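Local coordinates for protein ribonuclease H (Uncultured organism, PDB 4IBN) that probably cleaves the RNA strand of RNA-DNA hybrids endonucleolytically, with magnesium as cofactor, leaving 5'-phosphomonoester ends, at residues E31-E43 / V54-T66. Residues are numbered along the deposited sequence; the frame is centred on the assembly and turned at random.
Sequences EGENPGGAGVLVE and VRRDVWVSEPATT
Arg55 and Glu43 face each other as a non-hydrogen-bonded pair of an antiparallel beta hairpin, and they illustrate how such a site can be tied by its side chains instead of its backbone. The two chains run side by side, and the guanidinium of Arg55 grips one carboxylate oxygen side-on, NE lying 2.9 Å from Glu43 OE2 and NH2 3.1 Å from Glu43 OE2. That oxygen sits at the guanidinium edge, in its plane, yet both nitrogens reach it from above the same face of the carboxylate, so the two flat groups are turned 71° apart. The arginine chain is extended from CG to NE, and its methylenes run beside Leu41 CD1. A leucine here would probably leave Glu43 without its cationic mate and Glu181, bridged to Arg55 NH1, without this partner.

On the other face of the sheet, Val58 lies alongside Val40. Its CG1, placed between its own backbone N and carbonyl carbon (chi1 47°), presses to 3.2 Å from Val40 CB, tighter than ordinary van der Waals contact. Paired backbone bonds knit this couple, and those of Ala38 with Val60 and Val42 with Arg56 repeat the ladder; Val42 N to Arg56 O, at 2.7 Å, is almost straight.

The hairpin 34-45/53-62 belongs to the mixed sheet of the RNase H fold. Strand 16-25 bonds to the far edge of 34-45, and its Val19 packs on Val40. Helix 67-82 covers the Ala38 and Val60 face, while helix 153-168 lies against Leu41, Asp57 and Trp59; from it, Gln154 also donates to Glu43 OE2 and Tyr157 bonds Asp57, whose carboxylate is also held by Ser178.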
loop_
_atom_site.group_PDB
_atom_site.type_symbol
_atom_site.label_atom_id
_atom_site.label_comp_id
_atom_site.label_asym_id
_atom_site.label_seq_id
_atom_site.Cartn_x
_atom_site.Cartn_y
_atom_site.Cartn_z
ATOM N N GLU A 31 18.254 4.578 -12.469
ATOM C CA GLU A 31 17.434 4.640 -11.278
ATOM C C GLU A 31 17.268 6.057 -10.804
ATOM O O GLU A 31 18.190 6.743 -10.631
ATOM C CB GLU A 31 18.082 3.809 -10.200
ATOM C CG GLU A 31 17.415 3.887 -8.864
ATOM C CD GLU A 31 16.277 2.923 -8.653
ATOM O OE1 GLU A 31 15.718 2.420 -9.598
ATOM O OE2 GLU A 31 15.903 2.728 -7.494
ATOM N N GLY A 32 16.026 6.451 -10.583
ATOM C CA GLY A 32 15.677 7.776 -10.164
ATOM C C GLY A 32 15.294 8.754 -11.244
ATOM O O GLY A 32 14.907 9.824 -10.933
ATOM N N GLU A 33 15.411 8.356 -12.492
ATOM C CA GLU A 33 15.035 9.205 -13.599
ATOM C C GLU A 33 13.712 8.921 -14.269
ATOM O O GLU A 33 13.314 9.661 -15.121
ATOM C CB GLU A 33 16.102 9.130 -14.663
ATOM C CG GLU A 33 17.485 9.387 -14.159
ATOM C CD GLU A 33 17.644 10.743 -13.601
ATOM O OE1 GLU A 33 17.135 11.661 -14.226
ATOM O OE2 GLU A 33 18.242 10.917 -12.532
ATOM N N ASN A 34 13.042 7.849 -13.896
ATOM C CA ASN A 34 11.806 7.454 -14.540
ATOM C C ASN A 34 10.562 7.900 -13.790
ATOM O O ASN A 34 10.558 7.936 -12.624
ATOM C CB ASN A 34 11.746 5.948 -14.667
ATOM C CG ASN A 34 12.914 5.379 -15.410
ATOM O OD1 ASN A 34 13.617 4.548 -14.896
ATOM N ND2 ASN A 34 13.095 5.795 -16.606
ATOM N N PRO A 35 9.515 8.215 -14.508
ATOM C CA PRO A 35 8.243 8.533 -13.891
ATOM C C PRO A 35 7.658 7.314 -13.195
ATOM O O PRO A 35 7.905 6.246 -13.622
ATOM C CB PRO A 35 7.383 8.952 -15.073
ATOM C CG PRO A 35 8.044 8.437 -16.226
ATOM C CD PRO A 35 9.448 8.274 -15.963
ATOM N N GLY A 36 6.949 7.522 -12.108
ATOM C CA GLY A 36 6.459 6.426 -11.323
ATOM C C GLY A 36 5.110 6.678 -10.690
ATOM O O GLY A 36 4.678 7.788 -10.612
ATOM N N GLY A 37 4.456 5.593 -10.303
ATOM C CA GLY A 37 3.148 5.671 -9.713
ATOM C C GLY A 37 2.933 4.683 -8.588
ATOM O O GLY A 37 3.571 3.714 -8.530
ATOM N N ALA A 38 2.017 5.008 -7.690
ATOM C CA ALA A 38 1.574 4.102 -6.654
ATOM C C ALA A 38 0.059 3.972 -6.758
ATOM O O ALA A 38 -0.622 4.948 -6.866
ATOM C CB ALA A 38 1.944 4.620 -5.287
ATOM N N GLY A 39 -0.420 2.742 -6.756
ATOM C CA GLY A 39 -1.825 2.448 -6.847
ATOM C C GLY A 39 -2.326 1.606 -5.686
ATOM O O GLY A 39 -1.693 0.681 -5.317
ATOM N N VAL A 40 -3.465 2.005 -5.126
ATOM C CA VAL A 40 -4.064 1.302 -4.018
ATOM C C VAL A 40 -5.564 1.058 -4.214
ATOM O O VAL A 40 -6.272 1.958 -4.487
ATOM C CB VAL A 40 -3.920 2.108 -2.759
ATOM C CG1 VAL A 40 -4.454 1.389 -1.597
ATOM C CG2 VAL A 40 -2.520 2.471 -2.533
ATOM N N LEU A 41 -6.004 -0.180 -4.040
ATOM C CA LEU A 41 -7.411 -0.512 -3.982
ATOM C C LEU A 41 -7.775 -0.834 -2.542
ATOM O O LEU A 41 -7.128 -1.609 -1.937
ATOM C CB LEU A 41 -7.673 -1.740 -4.832
ATOM C CG LEU A 41 -9.039 -2.392 -4.749
ATOM C CD1 LEU A 41 -10.116 -1.497 -5.249
ATOM C CD2 LEU A 41 -9.084 -3.708 -5.441
ATOM N N VAL A 42 -8.840 -0.207 -2.033
ATOM C CA VAL A 42 -9.355 -0.515 -0.704
ATOM C C VAL A 42 -10.701 -1.214 -0.829
ATOM O O VAL A 42 -11.561 -0.697 -1.448
ATOM C CB VAL A 42 -9.569 0.772 0.127
ATOM C CG1 VAL A 42 -9.971 0.451 1.541
ATOM C CG2 VAL A 42 -8.305 1.603 0.158
ATOM N N GLU A 43 -10.833 -2.376 -0.238
ATOM C CA GLU A 43 -12.063 -3.106 -0.207
ATOM C C GLU A 43 -12.708 -3.013 1.146
ATOM O O GLU A 43 -12.038 -3.107 2.106
ATOM C CB GLU A 43 -11.846 -4.586 -0.528
ATOM C CG GLU A 43 -11.352 -4.808 -1.927
ATOM C CD GLU A 43 -11.535 -6.224 -2.430
ATOM O OE1 GLU A 43 -11.780 -7.098 -1.611
ATOM O OE2 GLU A 43 -11.421 -6.427 -3.626
ATOM N N VAL A 54 -17.543 -3.023 -1.435
ATOM C CA VAL A 54 -17.441 -1.634 -1.769
ATOM C C VAL A 54 -15.944 -1.321 -1.940
ATOM O O VAL A 54 -15.140 -1.681 -1.124
ATOM C CB VAL A 54 -17.990 -0.793 -0.656
ATOM C CG1 VAL A 54 -17.695 0.620 -0.866
ATOM C CG2 VAL A 54 -19.471 -1.012 -0.504
ATOM N N ARG A 55 -15.616 -0.707 -3.070
ATOM C CA ARG A 55 -14.263 -0.485 -3.446
ATOM C C ARG A 55 -13.967 0.967 -3.661
ATOM O O ARG A 55 -14.733 1.666 -4.218
ATOM C CB ARG A 55 -13.923 -1.317 -4.678
ATOM C CG ARG A 55 -13.928 -2.820 -4.425
ATOM C CD ARG A 55 -13.572 -3.641 -5.586
ATOM N NE ARG A 55 -13.389 -5.040 -5.261
ATOM C CZ ARG A 55 -14.253 -5.994 -5.514
ATOM N NH1 ARG A 55 -15.377 -5.722 -6.083
ATOM N NH2 ARG A 55 -13.985 -7.214 -5.196
ATOM N N ARG A 56 -12.813 1.379 -3.177
ATOM C CA ARG A 56 -12.279 2.699 -3.421
ATOM C C ARG A 56 -10.796 2.626 -3.856
ATOM O O ARG A 56 -10.101 1.750 -3.482
ATOM C CB ARG A 56 -12.390 3.569 -2.186
ATOM C CG ARG A 56 -13.752 3.724 -1.645
ATOM C CD ARG A 56 -14.508 4.709 -2.398
ATOM N NE ARG A 56 -15.786 4.959 -1.780
ATOM C CZ ARG A 56 -16.883 4.316 -2.103
ATOM N NH1 ARG A 56 -16.875 3.437 -3.078
ATOM N NH2 ARG A 56 -18.005 4.596 -1.495
ATOM N N ASP A 57 -10.373 3.610 -4.645
ATOM C CA ASP A 57 -9.012 3.690 -5.153
ATOM C C ASP A 57 -8.283 4.919 -4.641
ATOM O O ASP A 57 -8.877 5.907 -4.440
ATOM C CB ASP A 57 -9.026 3.853 -6.667
ATOM C CG ASP A 57 -9.634 2.668 -7.426
ATOM O OD1 ASP A 57 -9.804 1.641 -6.864
ATOM O OD2 ASP A 57 -9.904 2.813 -8.622
ATOM N N VAL A 58 -6.960 4.837 -4.526
ATOM C CA VAL A 58 -6.142 6.006 -4.202
ATOM C C VAL A 58 -4.782 5.910 -4.895
ATOM O O VAL A 58 -4.102 4.890 -4.778
ATOM C CB VAL A 58 -5.930 6.147 -2.685
ATOM C CG1 VAL A 58 -5.538 4.809 -2.078
ATOM C CG2 VAL A 58 -4.875 7.203 -2.393
ATOM N N TRP A 59 -4.381 6.956 -5.617
ATOM C CA TRP A 59 -3.129 6.892 -6.325
ATOM C C TRP A 59 -2.351 8.193 -6.252
ATOM O O TRP A 59 -2.910 9.232 -6.000
ATOM C CB TRP A 59 -3.325 6.442 -7.786
ATOM C CG TRP A 59 -4.038 7.395 -8.638
ATOM C CD1 TRP A 59 -3.503 8.388 -9.371
ATOM C CD2 TRP A 59 -5.442 7.459 -8.861
ATOM N NE1 TRP A 59 -4.463 9.060 -10.042
ATOM C CE2 TRP A 59 -5.669 8.507 -9.750
ATOM C CE3 TRP A 59 -6.523 6.710 -8.423
ATOM C CZ2 TRP A 59 -6.920 8.853 -10.157
ATOM C CZ3 TRP A 59 -7.752 7.049 -8.842
ATOM C CH2 TRP A 59 -7.948 8.105 -9.701
ATOM N N VAL A 60 -1.056 8.073 -6.484
ATOM C CA VAL A 60 -0.190 9.224 -6.591
ATOM C C VAL A 60 0.935 8.954 -7.559
ATOM O O VAL A 60 1.167 7.854 -7.893
ATOM C CB VAL A 60 0.414 9.594 -5.281
ATOM C CG1 VAL A 60 -0.659 10.034 -4.336
ATOM C CG2 VAL A 60 1.190 8.482 -4.724
ATOM N N SER A 61 1.597 10.009 -8.000
ATOM C CA SER A 61 2.688 9.848 -8.932
ATOM C C SER A 61 3.813 10.829 -8.677
ATOM O O SER A 61 3.608 11.796 -8.017
ATOM C CB SER A 61 2.193 10.009 -10.351
ATOM O OG SER A 61 1.505 11.189 -10.526
ATOM N N GLU A 62 4.997 10.509 -9.211
ATOM C CA GLU A 62 6.163 11.382 -9.251
ATOM C C GLU A 62 6.772 11.312 -10.641
ATOM O O GLU A 62 6.736 10.297 -11.251
ATOM C CB GLU A 62 7.192 10.972 -8.215
ATOM C CG GLU A 62 6.728 11.243 -6.814
ATOM C CD GLU A 62 7.638 10.776 -5.716
ATOM O OE1 GLU A 62 8.717 10.287 -5.979
ATOM O OE2 GLU A 62 7.236 10.925 -4.568
ATOM N N PRO A 63 7.284 12.414 -11.138
ATOM C CA PRO A 63 7.879 12.423 -12.470
ATOM C C PRO A 63 9.279 11.803 -12.651
ATOM O O PRO A 63 9.689 11.573 -13.762
ATOM C CB PRO A 63 7.891 13.900 -12.827
ATOM C CG PRO A 63 7.975 14.578 -11.584
ATOM C CD PRO A 63 7.220 13.764 -10.586
ATOM N N ALA A 64 10.013 11.661 -11.574
ATOM C CA ALA A 64 11.313 11.031 -11.602
ATOM C C ALA A 64 11.445 10.434 -10.231
ATOM O O ALA A 64 11.443 11.140 -9.291
ATOM C CB ALA A 64 12.383 12.037 -11.834
ATOM N N THR A 65 11.503 9.129 -10.168
ATOM C CA THR A 65 11.375 8.465 -8.896
ATOM C C THR A 65 11.911 7.050 -8.977
ATOM O O THR A 65 12.504 6.706 -9.950
ATOM C CB THR A 65 9.924 8.524 -8.417
ATOM O OG1 THR A 65 9.831 8.051 -7.081
ATOM C CG2 THR A 65 9.038 7.727 -9.309
ATOM N N THR A 66 11.738 6.300 -7.915
ATOM C CA THR A 66 12.194 4.928 -7.849
ATOM C C THR A 66 11.096 3.977 -7.364
ATOM O O THR A 66 10.168 4.377 -6.820
ATOM C CB THR A 66 13.397 4.757 -6.923
ATOM O OG1 THR A 66 12.984 5.014 -5.616
ATOM C CG2 THR A 66 14.467 5.687 -7.253
HETATM O O HOH W 1 13.694 5.106 -11.829
#